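Local coordinates for extracellular solute-binding protein family 1 (Pseudothermotoga lettingae, PDB 5CI5) that binds a sugar, seen here as alpha-D-tagatose, and probably delivers it to an ABC transporter for uptake, at residues G87-T92 against G299-V304; K188-T193 against V368-I373; S380-T385 against A405-K410. All coordinates share one frame; numbering follows the deposited sequence.

Interaction 1: G87-T92 against G299-V304; sequences GGWVPT and GGWALV. With T6T (alpha-D-tagatopyranose), chain C.
W89 and W301 make the tight part of this contact. The edge of the W301 six-membered ring points at the face of the W89 six-membered ring, a T-shaped pair with planes at 83° and centroids 5.2 Å apart. The closest atoms are W89 CZ3 and W301 CZ3, at 3.8 Å. W301 has CG beside its backbone N, which swings its benzo end toward that of W89. The looser part lies further along the strand. There V90 CG2 lies 3.9 Å from V304 CG1, and the two valines run alongside each other, pointing opposite ways. V90 CG2 only just reaches A302 CB, at 4.5 Å. This looser side is not a solvent side, because every touching residue is buried; Y130 also packs on V90. G88 is the N-cap of helix 89-95, and its O accepts from T92 N and T92 OG1, one from above the carbonyl plane and one from below. On the strand, W301 NE1 donates to O2 of the sugar at 2.9 Å, with O2 in the plane of the indole. G300 N gives O4 a nearly straight bond of 3.0 Å (171°). G299 CA lies 3.4 Å from sugar O4, so the backbone comes right up to the ligand. W89 thus backs a tryptophan that lines the sugar pocket, an arrangement that belongs to the ligand cleft of a periplasmic-binding-protein fold.

Interaction 2: K188-T193 against V368-I373; sequences KTEHTT and VARPPI. With T6T (alpha-D-tagatopyranose), chain C.
Segment 188-193, leading into helix 190-202, faces the irregular loop 368-373 across a gap, with the CA atoms of E190 and R370 11.1 Å apart. Their long side chains bridge it with a salt bridge. R370 NH1 donates to E190 OE2 at 2.9 Å (158°), on the anti side of the carboxylate and 29° out of its plane. The oxygen lies close to the guanidinium plane, and the two flat groups are turned only a little against each other. E190 reaches across with CG anti to the backbone N and a bend at chi2. R370 bends at chi3, which turns its NH1 and NH2 edge toward the sugar. This is part of the ligand cleft of an extracellular solute-binding protein, and R370 binds the tagatose through two nitrogens. NH1 gives O5 a nearly straight bond of 2.9 Å (173°), and NH2 reaches O4 at 2.9 Å. NH1 is therefore shared between a carboxylate and a sugar hydroxyl, while NH2 also bonds to L298 O. A methionine in place of R370 would probably leave E190 without its ion-pair mate and O4 and O5 without these two donors. The carboxylate has further holders: S380 OG bonds to E190 OE1, and the hydroxyl of Y376 to E190 OE2. With both oxygens engaged, its rotation is probably restricted. E190 CG itself comes within 3.7 Å of sugar O5.

Interaction 3: S380-T385 against A405-K410; sequences SEQIQT and AENVNK
Two helical segments, 380-385 of helix 376-391 and 405-410 of helix 397-413, pack roughly antiparallel, with the CA atoms of Q382 and V408 nearest at 7.0 Å. Q382 carries the contact on one side, N407 and V408 on the other. The chain of Q382 leaves with CG anti to the carbonyl carbon and bends at chi2 (-63°). This bend lays its amide over the CB of N407, with Q382 CD and N407 CB 3.4 Å apart. The two side chains cross at about a right angle, and their amide planes are also perpendicular. N407 ND2 donates to Q382 OE1 at 2.8 Å (161°). The acceptor lies in the amide plane of N407, but the donor sits above the carbonyl plane of Q382, 44° out of it. Lower down, the same glutamine is apolar in its dealings: its CB meets V408 CG2 at 4.0 Å, as the two side chains pass alongside. A215 packs on the buried V408, and I383 turns to helix 190-202 and F217. The contact thus joins two successive helices near the C-terminus, behind the pocket and not touching the sugar. Its chemistry is a single amide-to-amide bond over a small apolar patch. The bond is between uncharged groups, and both residues are partly exposed, so water could probably compete for them, while the V408 side is more enclosed.

Interactions 1 and 2 meet at the sugar, their centres about 11 Å apart. They also touch directly: G87 CA lies 3.5 Å from R370 CZ, and G299 CA 3.6 Å from R370 NH2. Sugar O4 is shared between them, since G300 of interaction 1 and R370 of interaction 2 both donate to it. Interaction 3 is a layer further out, its centre about 12 Å from that of interaction 2 and about 20 Å from that of interaction 1. S380 joins it to the pocket: its OG lies 2.6 Å from E190 OE1 and 2.8 Å from T193 OG1, both probable hydrogen bonds, so helix 376-391 probably helps to position E190 from the second shell.

Interaction 1: G87-T92 against G299-V304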
loop_
_atom_site.group_PDB
_atom_site.type_symbol
_atom_site.label_atom_id
_atom_site.label_comp_id
_atom_site.label_asym_id
_atom_site.label_seq_id
_atom_site.Cartn_x
_atom_site.Cartn_y
_atom_site.Cartn_z
ATOM N N GLY A 87 4.950 -4.082 -3.606
ATOM C CA GLY A 87 5.614 -4.604 -2.425
ATOM C C GLY A 87 6.037 -6.053 -2.559
ATOM O O GLY A 87 5.525 -6.938 -1.861
ATOM N N GLY A 88 6.995 -6.293 -3.449
ATOM C CA GLY A 88 7.689 -7.570 -3.514
ATOM C C GLY A 88 7.087 -8.654 -4.380
ATOM O O GLY A 88 7.710 -9.717 -4.578
ATOM N N TRP A 89 5.868 -8.474 -4.874
ATOM C CA TRP A 89 5.272 -9.578 -5.627
ATOM C C TRP A 89 5.979 -9.820 -6.959
ATOM O O TRP A 89 6.097 -10.971 -7.384
ATOM C CB TRP A 89 3.794 -9.356 -5.924
ATOM C CG TRP A 89 2.869 -9.217 -4.745
ATOM C CD1 TRP A 89 3.197 -8.983 -3.417
ATOM C CD2 TRP A 89 1.444 -9.309 -4.789
ATOM N NE1 TRP A 89 2.054 -8.895 -2.667
ATOM C CE2 TRP A 89 0.966 -9.099 -3.475
ATOM C CE3 TRP A 89 0.529 -9.557 -5.808
ATOM C CZ2 TRP A 89 -0.387 -9.110 -3.170
ATOM C CZ3 TRP A 89 -0.818 -9.559 -5.507
ATOM C CH2 TRP A 89 -1.261 -9.347 -4.197
ATOM N N VAL A 90 6.403 -8.765 -7.650
ATOM C CA VAL A 90 6.942 -8.970 -8.988
ATOM C C VAL A 90 8.262 -9.764 -8.930
ATOM O O VAL A 90 8.434 -10.759 -9.637
ATOM C CB VAL A 90 7.063 -7.622 -9.732
ATOM C CG1 VAL A 90 7.779 -7.799 -11.030
ATOM C CG2 VAL A 90 5.665 -7.107 -9.990
ATOM N N PRO A 91 9.183 -9.397 -8.036
ATOM C CA PRO A 91 10.371 -10.264 -7.890
ATOM C C PRO A 91 10.067 -11.697 -7.488
ATOM O O PRO A 91 10.700 -12.631 -8.007
ATOM C CB PRO A 91 11.179 -9.547 -6.796
ATOM C CG PRO A 91 10.796 -8.126 -6.962
ATOM C CD PRO A 91 9.325 -8.144 -7.280
ATOM N N THR A 92 9.093 -11.891 -6.597
ATOM C CA THR A 92 8.703 -13.232 -6.182
ATOM C C THR A 92 8.230 -14.055 -7.402
ATOM O O THR A 92 8.681 -15.199 -7.624
ATOM C CB THR A 92 7.591 -13.176 -5.139
ATOM O OG1 THR A 92 8.066 -12.459 -3.999
ATOM C CG2 THR A 92 7.144 -14.547 -4.705
ATOM N N GLY A 299 4.393 2.274 -1.859
ATOM C CA GLY A 299 3.476 1.245 -2.310
ATOM C C GLY A 299 2.879 1.509 -3.680
ATOM O O GLY A 299 3.229 2.467 -4.375
ATOM N N GLY A 300 1.966 0.616 -4.071
ATOM C CA GLY A 300 1.285 0.725 -5.344
ATOM C C GLY A 300 1.092 -0.628 -6.007
ATOM O O GLY A 300 1.298 -1.686 -5.372
ATOM N N TRP A 301 0.705 -0.587 -7.284
ATOM C CA TRP A 301 0.423 -1.791 -8.067
ATOM C C TRP A 301 1.001 -1.663 -9.468
ATOM O O TRP A 301 0.975 -0.582 -10.050
ATOM C CB TRP A 301 -1.081 -2.057 -8.155
ATOM C CG TRP A 301 -1.626 -2.349 -6.810
ATOM C CD1 TRP A 301 -1.920 -1.437 -5.845
ATOM C CD2 TRP A 301 -1.851 -3.638 -6.228
ATOM N NE1 TRP A 301 -2.314 -2.073 -4.696
ATOM C CE2 TRP A 301 -2.283 -3.426 -4.911
ATOM C CE3 TRP A 301 -1.717 -4.953 -6.695
ATOM C CZ2 TRP A 301 -2.620 -4.474 -4.055
ATOM C CZ3 TRP A 301 -2.042 -5.988 -5.842
ATOM C CH2 TRP A 301 -2.465 -5.742 -4.529
ATOM N N ALA A 302 1.530 -2.778 -9.972
ATOM C CA ALA A 302 1.998 -2.915 -11.345
ATOM C C ALA A 302 1.078 -3.835 -12.132
ATOM O O ALA A 302 0.349 -4.643 -11.559
ATOM C CB ALA A 302 3.425 -3.472 -11.392
ATOM N N LEU A 303 1.123 -3.678 -13.447
ATOM C CA LEU A 303 0.489 -4.581 -14.384
ATOM C C LEU A 303 1.535 -5.591 -14.865
ATOM O O LEU A 303 2.619 -5.207 -15.297
ATOM C CB LEU A 303 -0.103 -3.823 -15.572
ATOM C CG LEU A 303 -1.051 -2.706 -15.191
ATOM C CD1 LEU A 303 -1.387 -1.852 -16.407
ATOM C CD2 LEU A 303 -2.312 -3.277 -14.587
ATOM N N VAL A 304 1.207 -6.872 -14.751
ATOM C CA VAL A 304 2.121 -7.947 -15.167
ATOM C C VAL A 304 1.411 -8.886 -16.140
ATOM O O VAL A 304 0.197 -8.980 -16.134
ATOM C CB VAL A 304 2.681 -8.772 -13.975
ATOM C CG1 VAL A 304 3.310 -7.832 -12.958
ATOM C CG2 VAL A 304 1.613 -9.637 -13.323
HETATM O O3 T6T C . 0.171 0.590 -0.965
HETATM C C3 T6T C . -0.573 -0.380 -1.695
HETATM C C4 T6T C . 0.152 -1.723 -1.604
HETATM O O4 T6T C . 1.512 -1.575 -2.034
HETATM C C5 T6T C . 0.085 -2.195 -0.168
HETATM O O5 T6T C . 0.743 -3.456 -0.030
HETATM C C6 T6T C . -1.365 -2.280 0.295
HETATM O O6 T6T C . -1.963 -0.989 0.187
HETATM C C2 T6T C . -1.960 -0.465 -1.144
HETATM O O2 T6T C . -2.758 -1.307 -1.986
HETATM C C1 T6T C . -2.625 0.928 -1.080
HETATM O O1 T6T C . -2.635 1.595 -2.288
#

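Interaction 2: K188-T193 against V368-I373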
loop_
_atom_site.group_PDB
_atom_site.type_symbol
_atom_site.label_atom_id
_atom_site.label_comp_id
_atom_site.label_asym_id
_atom_site.label_seq_id
_atom_site.Cartn_x
_atom_site.Cartn_y
_atom_site.Cartn_z
ATOM N N LYS A 188 -3.797 -10.508 10.113
ATOM C CA LYS A 188 -2.833 -11.269 9.316
ATOM C C LYS A 188 -2.897 -10.840 7.845
ATOM O O LYS A 188 -3.232 -11.616 6.936
ATOM C CB LYS A 188 -3.079 -12.765 9.459
ATOM C CG LYS A 188 -2.761 -13.319 10.855
ATOM C CD LYS A 188 -1.274 -13.121 11.241
ATOM C CE LYS A 188 -0.293 -13.782 10.281
ATOM N NZ LYS A 188 -0.353 -15.269 10.329
ATOM N N THR A 189 -2.573 -9.570 7.639
ATOM C CA THR A 189 -2.578 -8.940 6.330
ATOM C C THR A 189 -1.359 -8.008 6.237
ATOM O O THR A 189 -0.733 -7.655 7.253
ATOM C CB THR A 189 -3.853 -8.118 6.074
ATOM O OG1 THR A 189 -3.870 -7.024 7.001
ATOM C CG2 THR A 189 -5.144 -8.947 6.193
ATOM N N GLU A 190 -1.029 -7.613 5.006
ATOM C CA GLU A 190 0.124 -6.777 4.743
ATOM C C GLU A 190 0.059 -5.459 5.504
ATOM O O GLU A 190 1.097 -4.900 5.796
ATOM C CB GLU A 190 0.224 -6.513 3.238
ATOM C CG GLU A 190 1.424 -5.724 2.793
ATOM C CD GLU A 190 2.741 -6.448 2.919
ATOM O OE1 GLU A 190 2.755 -7.652 3.243
ATOM O OE2 GLU A 190 3.769 -5.797 2.701
ATOM N N HIS A 191 -1.148 -4.961 5.797
ATOM C CA HIS A 191 -1.285 -3.688 6.514
ATOM C C HIS A 191 -0.493 -3.723 7.830
ATOM O O HIS A 191 0.069 -2.720 8.278
ATOM C CB HIS A 191 -2.742 -3.341 6.870
ATOM C CG HIS A 191 -3.744 -3.542 5.777
ATOM N ND1 HIS A 191 -4.306 -4.771 5.502
ATOM C CD2 HIS A 191 -4.360 -2.657 4.955
ATOM C CE1 HIS A 191 -5.198 -4.639 4.537
ATOM N NE2 HIS A 191 -5.246 -3.365 4.181
ATOM N N THR A 192 -0.501 -4.867 8.494
ATOM C CA THR A 192 0.163 -5.002 9.780
ATOM C C THR A 192 1.695 -4.919 9.652
ATOM O O THR A 192 2.372 -4.245 10.434
ATOM C CB THR A 192 -0.285 -6.309 10.432
ATOM O OG1 THR A 192 -1.700 -6.221 10.631
ATOM C CG2 THR A 192 0.447 -6.563 11.780
ATOM N N THR A 193 2.240 -5.526 8.611
ATOM C CA THR A 193 3.650 -5.367 8.312
ATOM C C THR A 193 3.982 -3.931 7.994
ATOM O O THR A 193 4.991 -3.409 8.451
ATOM C CB THR A 193 4.065 -6.241 7.140
ATOM O OG1 THR A 193 3.821 -7.585 7.535
ATOM C CG2 THR A 193 5.567 -6.071 6.775
ATOM N N VAL A 368 10.619 4.575 1.932
ATOM C CA VAL A 368 11.435 3.365 1.859
ATOM C C VAL A 368 10.661 2.230 1.229
ATOM O O VAL A 368 9.430 2.160 1.311
ATOM C CB VAL A 368 11.967 2.920 3.230
ATOM C CG1 VAL A 368 12.751 4.067 3.878
ATOM C CG2 VAL A 368 10.851 2.429 4.143
ATOM N N ALA A 369 11.397 1.354 0.556
ATOM C CA ALA A 369 10.788 0.220 -0.114
ATOM C C ALA A 369 10.934 -1.048 0.703
ATOM O O ALA A 369 12.013 -1.326 1.265
ATOM C CB ALA A 369 11.415 0.020 -1.485
ATOM N N ARG A 370 9.876 -1.849 0.704
ATOM C CA ARG A 370 9.979 -3.266 1.041
ATOM C C ARG A 370 11.049 -3.873 0.136
ATOM O O ARG A 370 11.206 -3.475 -1.020
ATOM C CB ARG A 370 8.631 -3.964 0.853
ATOM C CG ARG A 370 7.629 -3.601 1.935
ATOM C CD ARG A 370 6.163 -3.859 1.519
ATOM N NE ARG A 370 5.626 -2.797 0.695
ATOM C CZ ARG A 370 4.358 -2.750 0.297
ATOM N NH1 ARG A 370 3.506 -3.702 0.647
ATOM N NH2 ARG A 370 3.949 -1.748 -0.443
ATOM N N PRO A 371 11.810 -4.828 0.663
ATOM C CA PRO A 371 12.927 -5.353 -0.135
ATOM C C PRO A 371 12.462 -6.103 -1.394
ATOM O O PRO A 371 11.597 -6.980 -1.286
ATOM C CB PRO A 371 13.640 -6.294 0.840
ATOM C CG PRO A 371 12.650 -6.631 1.857
ATOM C CD PRO A 371 11.717 -5.466 1.975
ATOM N N PRO A 372 13.023 -5.748 -2.570
ATOM C CA PRO A 372 12.567 -6.329 -3.853
ATOM C C PRO A 372 13.184 -7.707 -4.081
ATOM O O PRO A 372 13.988 -7.931 -5.006
ATOM C CB PRO A 372 13.041 -5.292 -4.886
ATOM C CG PRO A 372 14.284 -4.758 -4.279
ATOM C CD PRO A 372 13.987 -4.658 -2.797
ATOM N N ILE A 373 12.800 -8.639 -3.217
ATOM C CA ILE A 373 13.375 -9.984 -3.214
ATOM C C ILE A 373 12.279 -11.010 -3.128
ATOM O O ILE A 373 11.185 -10.750 -2.587
ATOM C CB ILE A 373 14.386 -10.164 -2.040
ATOM C CG1 ILE A 373 13.657 -10.093 -0.689
ATOM C CG2 ILE A 373 15.494 -9.118 -2.150
ATOM C CD1 ILE A 373 14.555 -10.284 0.535
HETATM O O3 T6T C . 0.171 0.590 -0.965
HETATM C C3 T6T C . -0.573 -0.380 -1.695
HETATM C C4 T6T C . 0.152 -1.723 -1.604
HETATM O O4 T6T C . 1.512 -1.575 -2.034
HETATM C C5 T6T C . 0.085 -2.195 -0.168
HETATM O O5 T6T C . 0.743 -3.456 -0.030
HETATM C C6 T6T C . -1.365 -2.280 0.295
HETATM O O6 T6T C . -1.963 -0.989 0.187
HETATM C C2 T6T C . -1.960 -0.465 -1.144
HETATM O O2 T6T C . -2.758 -1.307 -1.986
HETATM C C1 T6T C . -2.625 0.928 -1.080
HETATM O O1 T6T C . -2.635 1.595 -2.288
#

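Interaction 3: S380-T385 against A405-K410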
loop_
_atom_site.group_PDB
_atom_site.type_symbol
_atom_site.label_atom_id
_atom_site.label_comp_id
_atom_site.label_asym_id
_atom_site.label_seq_id
_atom_site.Cartn_x
_atom_site.Cartn_y
_atom_site.Cartn_z
ATOM N N SER A 380 7.102 -10.938 5.384
ATOM C CA SER A 380 5.943 -10.171 5.840
ATOM C C SER A 380 5.057 -11.037 6.744
ATOM O O SER A 380 4.583 -10.600 7.790
ATOM C CB SER A 380 5.151 -9.637 4.654
ATOM O OG SER A 380 4.024 -8.966 5.151
ATOM N N GLU A 381 4.887 -12.299 6.370
ATOM C CA GLU A 381 4.150 -13.224 7.221
ATOM C C GLU A 381 4.740 -13.302 8.643
ATOM O O GLU A 381 3.998 -13.369 9.612
ATOM C CB GLU A 381 4.120 -14.621 6.587
ATOM C CG GLU A 381 3.685 -15.747 7.523
ATOM C CD GLU A 381 2.285 -15.559 8.068
ATOM O OE1 GLU A 381 1.536 -14.753 7.484
ATOM O OE2 GLU A 381 1.931 -16.226 9.078
ATOM N N GLN A 382 6.064 -13.270 8.762
ATOM C CA GLN A 382 6.703 -13.291 10.080
ATOM C C GLN A 382 6.431 -12.028 10.902
ATOM O O GLN A 382 6.262 -12.093 12.127
ATOM C CB GLN A 382 8.207 -13.496 9.939
ATOM C CG GLN A 382 8.558 -14.848 9.355
ATOM C CD GLN A 382 8.099 -15.968 10.272
ATOM O OE1 GLN A 382 8.227 -15.871 11.498
ATOM N NE2 GLN A 382 7.510 -16.984 9.701
ATOM N N ILE A 383 6.377 -10.886 10.221
ATOM C CA ILE A 383 6.136 -9.615 10.882
ATOM C C ILE A 383 4.673 -9.587 11.372
ATOM O O ILE A 383 4.380 -9.188 12.509
ATOM C CB ILE A 383 6.428 -8.420 9.940
ATOM C CG1 ILE A 383 7.899 -8.431 9.490
ATOM C CG2 ILE A 383 6.061 -7.114 10.619
ATOM C CD1 ILE A 383 8.899 -8.308 10.629
ATOM N N GLN A 384 3.745 -10.043 10.525
ATOM C CA GLN A 384 2.335 -10.109 10.904
ATOM C C GLN A 384 2.160 -10.963 12.174
ATOM O O GLN A 384 1.471 -10.569 13.122
ATOM C CB GLN A 384 1.499 -10.687 9.760
ATOM C CG GLN A 384 1.451 -9.769 8.531
ATOM C CD GLN A 384 0.964 -10.479 7.284
ATOM O OE1 GLN A 384 1.454 -10.233 6.170
ATOM N NE2 GLN A 384 0.050 -11.405 7.468
ATOM N N THR A 385 2.769 -12.145 12.173
ATOM C CA THR A 385 2.651 -13.059 13.296
ATOM C C THR A 385 3.254 -12.457 14.578
ATOM O O THR A 385 2.670 -12.536 15.650
ATOM C CB THR A 385 3.319 -14.404 12.947
ATOM O OG1 THR A 385 2.605 -15.015 11.861
ATOM C CG2 THR A 385 3.334 -15.352 14.165
ATOM N N ALA A 405 12.787 -12.625 13.806
ATOM C CA ALA A 405 14.062 -12.355 13.162
ATOM C C ALA A 405 14.781 -13.663 12.841
ATOM O O ALA A 405 15.359 -13.807 11.772
ATOM C CB ALA A 405 14.928 -11.460 14.041
ATOM N N GLU A 406 14.732 -14.610 13.765
ATOM C CA GLU A 406 15.321 -15.923 13.515
ATOM C C GLU A 406 14.665 -16.604 12.314
ATOM O O GLU A 406 15.348 -17.175 11.460
ATOM C CB GLU A 406 15.225 -16.790 14.779
ATOM C CG GLU A 406 16.248 -16.337 15.828
ATOM C CD GLU A 406 16.113 -16.994 17.194
ATOM O OE1 GLU A 406 15.114 -17.691 17.460
ATOM O OE2 GLU A 406 17.033 -16.794 18.018
ATOM N N ASN A 407 13.344 -16.506 12.210
ATOM C CA ASN A 407 12.641 -17.115 11.094
ATOM C C ASN A 407 12.958 -16.408 9.788
ATOM O O ASN A 407 13.082 -17.037 8.731
ATOM C CB ASN A 407 11.139 -17.107 11.346
ATOM C CG ASN A 407 10.727 -18.095 12.411
ATOM O OD1 ASN A 407 11.493 -18.989 12.784
ATOM N ND2 ASN A 407 9.509 -17.937 12.919
ATOM N N VAL A 408 13.082 -15.089 9.838
ATOM C CA VAL A 408 13.452 -14.338 8.642
ATOM C C VAL A 408 14.858 -14.752 8.177
ATOM O O VAL A 408 15.103 -14.915 6.976
ATOM C CB VAL A 408 13.374 -12.826 8.900
ATOM C CG1 VAL A 408 14.094 -12.033 7.806
ATOM C CG2 VAL A 408 11.917 -12.398 9.001
ATOM N N ASN A 409 15.782 -14.941 9.109
ATOM C CA ASN A 409 17.127 -15.326 8.701
ATOM C C ASN A 409 17.154 -16.720 8.080
ATOM O O ASN A 409 17.939 -16.965 7.160
ATOM C CB ASN A 409 18.092 -15.245 9.886
ATOM C CG ASN A 409 18.442 -13.824 10.242
ATOM O OD1 ASN A 409 18.294 -12.909 9.430
ATOM N ND2 ASN A 409 18.938 -13.623 11.458
ATOM N N LYS A 410 16.300 -17.620 8.560
ATOM C CA LYS A 410 16.202 -18.954 7.969
ATOM C C LYS A 410 15.602 -18.872 6.557
ATOM O O LYS A 410 16.061 -19.547 5.631
ATOM C CB LYS A 410 15.374 -19.872 8.868
ATOM C CG LYS A 410 16.120 -20.275 10.161
ATOM C CD LYS A 410 15.227 -20.968 11.215
ATOM C CE LYS A 410 15.959 -21.154 12.570
ATOM N NZ LYS A 410 17.156 -22.066 12.493
#